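Local structure of hypothetical protein, IPT/TIG domain protein (Bacteroides ovatus, 4HW6) at residues I72-V84 / S96-N108. The protein is of unknown function but, with its IPT/TIG domain joined to a six-bladed beta-propeller, probably serves as an auxiliary protein in binding nutrients such as carbohydrates. Sequence-based numbering, arbitrary orientation.
Sequences ICPSKAYEGDVKV and SGVCEAKFDYQYN
Tyr105 carries CG anti to its backbone N (chi1 177°), which sends its ring into the bend 73-78; Tyr78 CB points away, but CG anti to the carbonyl carbon (chi1 -47°) brings the ring back to Tyr105. Ala77, whose small methyl lets the backbone approach the ring, sets CB over one face of Tyr105, 4.0 Å from the centroid, a CH-pi contact. Tyr105 turns its edge to the face of Tyr78 in an offset edge-to-face pair, planes at 81°, and Tyr78 points its edge at the face of Tyr107. One water joins the hydroxyls of buried Tyr105 and exposed Tyr78 and accepts from Lys76 N. Cys73 SG, compact and polarisable, meets both the Phe103 and Tyr105 rings obliquely, 3.7 Å from Phe103 CE2. Were Tyr105 an alanine, Ala77 and Cys73 would probably face a gap and Tyr78 would lose the edge that steadies it. Gly80, at positive phi, closes the turn from Ala77; a side chain would strike Phe103 O, and its own O accepts Phe103 N at 2.7 Å. Asp81 and Lys102 add a long, weak salt bridge. Beyond, Val82 O takes Cys99 N, and Val84 and Gly97 exchange two backbone bonds in the antiparallel hairpin 82-87/93-98. Strand 93-98 is one edge of the IPT/TIG sheet, 104-105 the other, beside 21-30; Val84 packs on 50-54, and Cys99, just past the hairpin, on 21-30.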
loop_
_atom_site.group_PDB
_atom_site.type_symbol
_atom_site.label_atom_id
_atom_site.label_comp_id
_atom_site.label_asym_id
_atom_site.label_seq_id
_atom_site.Cartn_x
_atom_site.Cartn_y
_atom_site.Cartn_z
ATOM N N ILE A 72 -1.306 -25.052 19.341
ATOM C CA ILE A 72 -2.049 -24.378 18.285
ATOM C C ILE A 72 -1.186 -23.281 17.686
ATOM O O ILE A 72 -0.707 -22.378 18.399
ATOM C CB ILE A 72 -3.357 -23.775 18.842
ATOM C CG1 ILE A 72 -4.254 -24.880 19.404
ATOM C CG2 ILE A 72 -4.119 -22.987 17.778
ATOM C CD1 ILE A 72 -5.525 -24.334 20.030
ATOM N N CYS A 73 -0.978 -23.347 16.376
ATOM C CA CYS A 73 -0.168 -22.354 15.678
ATOM C C CYS A 73 -0.785 -20.952 15.804
ATOM O O CYS A 73 -1.969 -20.769 15.520
ATOM C CB CYS A 73 -0.060 -22.705 14.191
ATOM S SG CYS A 73 1.069 -21.611 13.313
ATOM N N PRO A 74 0.019 -19.961 16.227
ATOM C CA PRO A 74 -0.463 -18.592 16.367
ATOM C C PRO A 74 -0.426 -17.849 15.033
ATOM O O PRO A 74 0.193 -18.324 14.081
ATOM C CB PRO A 74 0.570 -17.980 17.311
ATOM C CG PRO A 74 1.835 -18.639 16.899
ATOM C CD PRO A 74 1.444 -20.067 16.606
ATOM N N SER A 75 -1.052 -16.686 14.959
ATOM C CA SER A 75 -0.872 -15.850 13.780
ATOM C C SER A 75 0.522 -15.225 13.856
ATOM O O SER A 75 1.152 -15.203 14.922
ATOM C CB SER A 75 -1.971 -14.783 13.673
ATOM O OG SER A 75 -2.027 -14.013 14.847
ATOM N N LYS A 76 0.995 -14.739 12.716
ATOM C CA LYS A 76 2.270 -14.033 12.590
ATOM C C LYS A 76 3.510 -14.911 12.835
ATOM O O LYS A 76 4.566 -14.390 13.160
ATOM C CB LYS A 76 2.323 -12.786 13.498
ATOM C CG LYS A 76 1.125 -11.842 13.378
ATOM C CD LYS A 76 1.398 -10.505 14.072
ATOM C CE LYS A 76 0.331 -10.142 15.105
ATOM N NZ LYS A 76 0.536 -10.795 16.439
ATOM N N ALA A 77 3.390 -16.222 12.621
ATOM C CA ALA A 77 4.493 -17.168 12.844
ATOM C C ALA A 77 5.503 -17.240 11.685
ATOM O O ALA A 77 6.151 -18.266 11.495
ATOM C CB ALA A 77 3.926 -18.552 13.121
ATOM N N TYR A 78 5.658 -16.143 10.941
ATOM C CA TYR A 78 6.464 -16.117 9.712
ATOM C C TYR A 78 7.876 -16.685 9.869
ATOM O O TYR A 78 8.317 -17.470 9.031
ATOM C CB TYR A 78 6.558 -14.698 9.157
ATOM C CG TYR A 78 5.233 -13.973 9.106
ATOM C CD1 TYR A 78 4.261 -14.318 8.173
ATOM C CD2 TYR A 78 4.949 -12.948 10.000
ATOM C CE1 TYR A 78 3.043 -13.659 8.131
ATOM C CE2 TYR A 78 3.738 -12.281 9.965
ATOM C CZ TYR A 78 2.786 -12.648 9.033
ATOM O OH TYR A 78 1.585 -11.995 9.013
ATOM N N GLU A 79 8.581 -16.306 10.934
ATOM C CA GLU A 79 9.986 -16.719 11.099
ATOM C C GLU A 79 10.094 -18.225 11.314
ATOM O O GLU A 79 11.094 -18.847 10.976
ATOM C CB GLU A 79 10.655 -15.948 12.232
ATOM C CG GLU A 79 10.744 -14.452 11.951
ATOM C CD GLU A 79 11.405 -13.656 13.064
ATOM O OE1 GLU A 79 11.709 -14.229 14.135
ATOM O OE2 GLU A 79 11.620 -12.443 12.867
ATOM N N GLY A 80 9.041 -18.810 11.865
ATOM C CA GLY A 80 8.872 -20.249 11.852
ATOM C C GLY A 80 9.654 -21.071 12.864
ATOM O O GLY A 80 9.428 -22.260 12.949
ATOM N N ASP A 81 10.549 -20.468 13.647
ATOM C CA ASP A 81 11.322 -21.246 14.630
ATOM C C ASP A 81 10.376 -21.823 15.684
ATOM O O ASP A 81 9.504 -21.123 16.178
ATOM C CB ASP A 81 12.396 -20.409 15.329
ATOM C CG ASP A 81 13.337 -19.743 14.362
ATOM O OD1 ASP A 81 14.452 -20.269 14.152
ATOM O OD2 ASP A 81 12.951 -18.692 13.800
ATOM N N VAL A 82 10.562 -23.097 16.009
ATOM C CA VAL A 82 9.731 -23.789 16.981
ATOM C C VAL A 82 10.594 -23.977 18.227
ATOM O O VAL A 82 11.600 -24.693 18.190
ATOM C CB VAL A 82 9.245 -25.133 16.415
ATOM C CG1 VAL A 82 8.523 -25.959 17.477
ATOM C CG2 VAL A 82 8.361 -24.905 15.191
ATOM N N LYS A 83 10.211 -23.292 19.306
ATOM C CA LYS A 83 10.957 -23.268 20.562
ATOM C C LYS A 83 10.061 -23.778 21.686
ATOM O O LYS A 83 8.922 -23.331 21.839
ATOM C CB LYS A 83 11.425 -21.840 20.885
ATOM C CG LYS A 83 12.250 -21.677 22.154
ATOM C CD LYS A 83 12.784 -20.258 22.266
ATOM C CE LYS A 83 13.515 -20.027 23.582
ATOM N NZ LYS A 83 14.093 -18.656 23.692
ATOM N N VAL A 84 10.593 -24.706 22.472
ATOM C CA VAL A 84 9.887 -25.270 23.614
ATOM C C VAL A 84 10.709 -24.982 24.858
ATOM O O VAL A 84 11.914 -25.265 24.894
ATOM C CB VAL A 84 9.706 -26.793 23.465
ATOM C CG1 VAL A 84 9.047 -27.388 24.709
ATOM C CG2 VAL A 84 8.888 -27.104 22.209
ATOM N N SER A 96 15.359 -24.574 27.506
ATOM C CA SER A 96 14.653 -24.421 26.259
ATOM C C SER A 96 15.440 -25.091 25.151
ATOM O O SER A 96 16.653 -25.248 25.234
ATOM C CB SER A 96 14.444 -22.946 25.927
ATOM O OG SER A 96 15.683 -22.322 25.656
ATOM N N GLY A 97 14.721 -25.492 24.116
ATOM C CA GLY A 97 15.317 -26.046 22.910
ATOM C C GLY A 97 14.582 -25.488 21.709
ATOM O O GLY A 97 13.433 -25.053 21.825
ATOM N N VAL A 98 15.267 -25.467 20.569
ATOM C CA VAL A 98 14.667 -25.040 19.306
ATOM C C VAL A 98 14.946 -26.109 18.251
ATOM O O VAL A 98 16.028 -26.694 18.209
ATOM C CB VAL A 98 15.219 -23.681 18.812
ATOM C CG1 VAL A 98 14.336 -23.111 17.705
ATOM C CG2 VAL A 98 15.320 -22.682 19.958
ATOM N N CYS A 99 13.945 -26.379 17.428
ATOM C CA CYS A 99 14.067 -27.320 16.331
ATOM C C CYS A 99 15.000 -26.772 15.248
ATOM O O CYS A 99 15.060 -25.561 15.038
ATOM C CB CYS A 99 12.680 -27.575 15.741
ATOM S SG CYS A 99 12.606 -29.002 14.658
ATOM N N GLU A 100 15.744 -27.662 14.590
ATOM C CA GLU A 100 16.568 -27.291 13.430
ATOM C C GLU A 100 15.680 -26.901 12.242
ATOM O O GLU A 100 16.003 -25.974 11.505
ATOM C CB GLU A 100 17.503 -28.442 13.031
ATOM N N ALA A 101 14.566 -27.616 12.058
ATOM C CA ALA A 101 13.615 -27.302 10.996
ATOM C C ALA A 101 12.685 -26.171 11.455
ATOM O O ALA A 101 12.320 -26.090 12.632
ATOM C CB ALA A 101 12.811 -28.542 10.586
ATOM N N LYS A 102 12.351 -25.289 10.519
ATOM C CA LYS A 102 11.411 -24.186 10.753
ATOM C C LYS A 102 10.007 -24.589 10.289
ATOM O O LYS A 102 9.850 -25.264 9.263
ATOM C CB LYS A 102 11.842 -22.938 9.980
ATOM C CG LYS A 102 13.071 -22.224 10.529
ATOM C CD LYS A 102 13.528 -21.128 9.571
ATOM C CE LYS A 102 14.351 -20.042 10.262
ATOM N NZ LYS A 102 15.539 -20.576 10.981
ATOM N N PHE A 103 8.991 -24.166 11.040
ATOM C CA PHE A 103 7.605 -24.382 10.643
ATOM C C PHE A 103 7.292 -23.470 9.454
ATOM O O PHE A 103 7.654 -22.284 9.456
ATOM C CB PHE A 103 6.666 -24.101 11.828
ATOM C CG PHE A 103 5.219 -24.408 11.551
ATOM C CD1 PHE A 103 4.746 -25.706 11.623
ATOM C CD2 PHE A 103 4.327 -23.393 11.229
ATOM C CE1 PHE A 103 3.412 -26.004 11.363
ATOM C CE2 PHE A 103 2.990 -23.688 10.975
ATOM C CZ PHE A 103 2.535 -24.990 11.039
ATOM N N ASP A 104 6.645 -24.019 8.432
ATOM C CA ASP A 104 6.272 -23.234 7.243
ATOM C C ASP A 104 4.885 -22.635 7.458
ATOM O O ASP A 104 3.860 -23.251 7.183
ATOM C CB ASP A 104 6.325 -24.084 5.971
ATOM C CG ASP A 104 5.945 -23.300 4.711
ATOM O OD1 ASP A 104 5.756 -22.063 4.767
ATOM O OD2 ASP A 104 5.840 -23.937 3.645
ATOM N N TYR A 105 4.882 -21.413 7.959
ATOM C CA TYR A 105 3.658 -20.707 8.265
ATOM C C TYR A 105 3.009 -20.206 6.988
ATOM O O TYR A 105 3.628 -19.494 6.212
ATOM C CB TYR A 105 3.964 -19.541 9.198
ATOM C CG TYR A 105 2.763 -18.690 9.522
ATOM C CD1 TYR A 105 1.722 -19.191 10.284
ATOM C CD2 TYR A 105 2.674 -17.378 9.080
ATOM C CE1 TYR A 105 0.619 -18.410 10.589
ATOM C CE2 TYR A 105 1.583 -16.594 9.394
ATOM C CZ TYR A 105 0.556 -17.116 10.142
ATOM O OH TYR A 105 -0.530 -16.329 10.440
ATOM N N GLN A 106 1.760 -20.615 6.782
ATOM C CA GLN A 106 1.011 -20.271 5.597
ATOM C C GLN A 106 -0.059 -19.274 5.979
ATOM O O GLN A 106 -0.646 -19.351 7.056
ATOM C CB GLN A 106 0.363 -21.505 4.987
ATOM C CG GLN A 106 1.362 -22.565 4.548
ATOM C CD GLN A 106 0.681 -23.831 4.085
ATOM O OE1 GLN A 106 -0.357 -24.228 4.627
ATOM N NE2 GLN A 106 1.266 -24.480 3.084
ATOM N N TYR A 107 -0.306 -18.334 5.080
ATOM C CA TYR A 107 -1.265 -17.291 5.335
ATOM C C TYR A 107 -1.676 -16.668 4.009
ATOM O O TYR A 107 -0.870 -16.550 3.070
ATOM C CB TYR A 107 -0.648 -16.193 6.210
ATOM C CG TYR A 107 0.556 -15.576 5.555
ATOM C CD1 TYR A 107 1.805 -16.151 5.688
ATOM C CD2 TYR A 107 0.439 -14.450 4.747
ATOM C CE1 TYR A 107 2.912 -15.612 5.064
ATOM C CE2 TYR A 107 1.539 -13.904 4.124
ATOM C CZ TYR A 107 2.776 -14.492 4.284
ATOM O OH TYR A 107 3.885 -13.960 3.678
ATOM N N ASN A 108 -2.929 -16.248 4.004
ATOM C CA ASN A 108 -3.503 -15.501 2.901
ATOM C C ASN A 108 -3.482 -14.015 3.204
ATOM O O ASN A 108 -3.448 -13.599 4.372
ATOM C CB ASN A 108 -4.938 -15.944 2.673
ATOM C CG ASN A 108 -5.032 -17.386 2.221
ATOM O OD1 ASN A 108 -5.955 -18.103 2.601
ATOM N ND2 ASN A 108 -4.061 -17.822 1.413
HETATM O O HOH W 1 -0.518 -13.805 10.170
HETATM O O HOH W 2 7.346 -19.800 8.187
HETATM O O HOH W 3 12.678 -24.275 14.561
HETATM O O HOH W 4 15.632 -19.211 25.825
#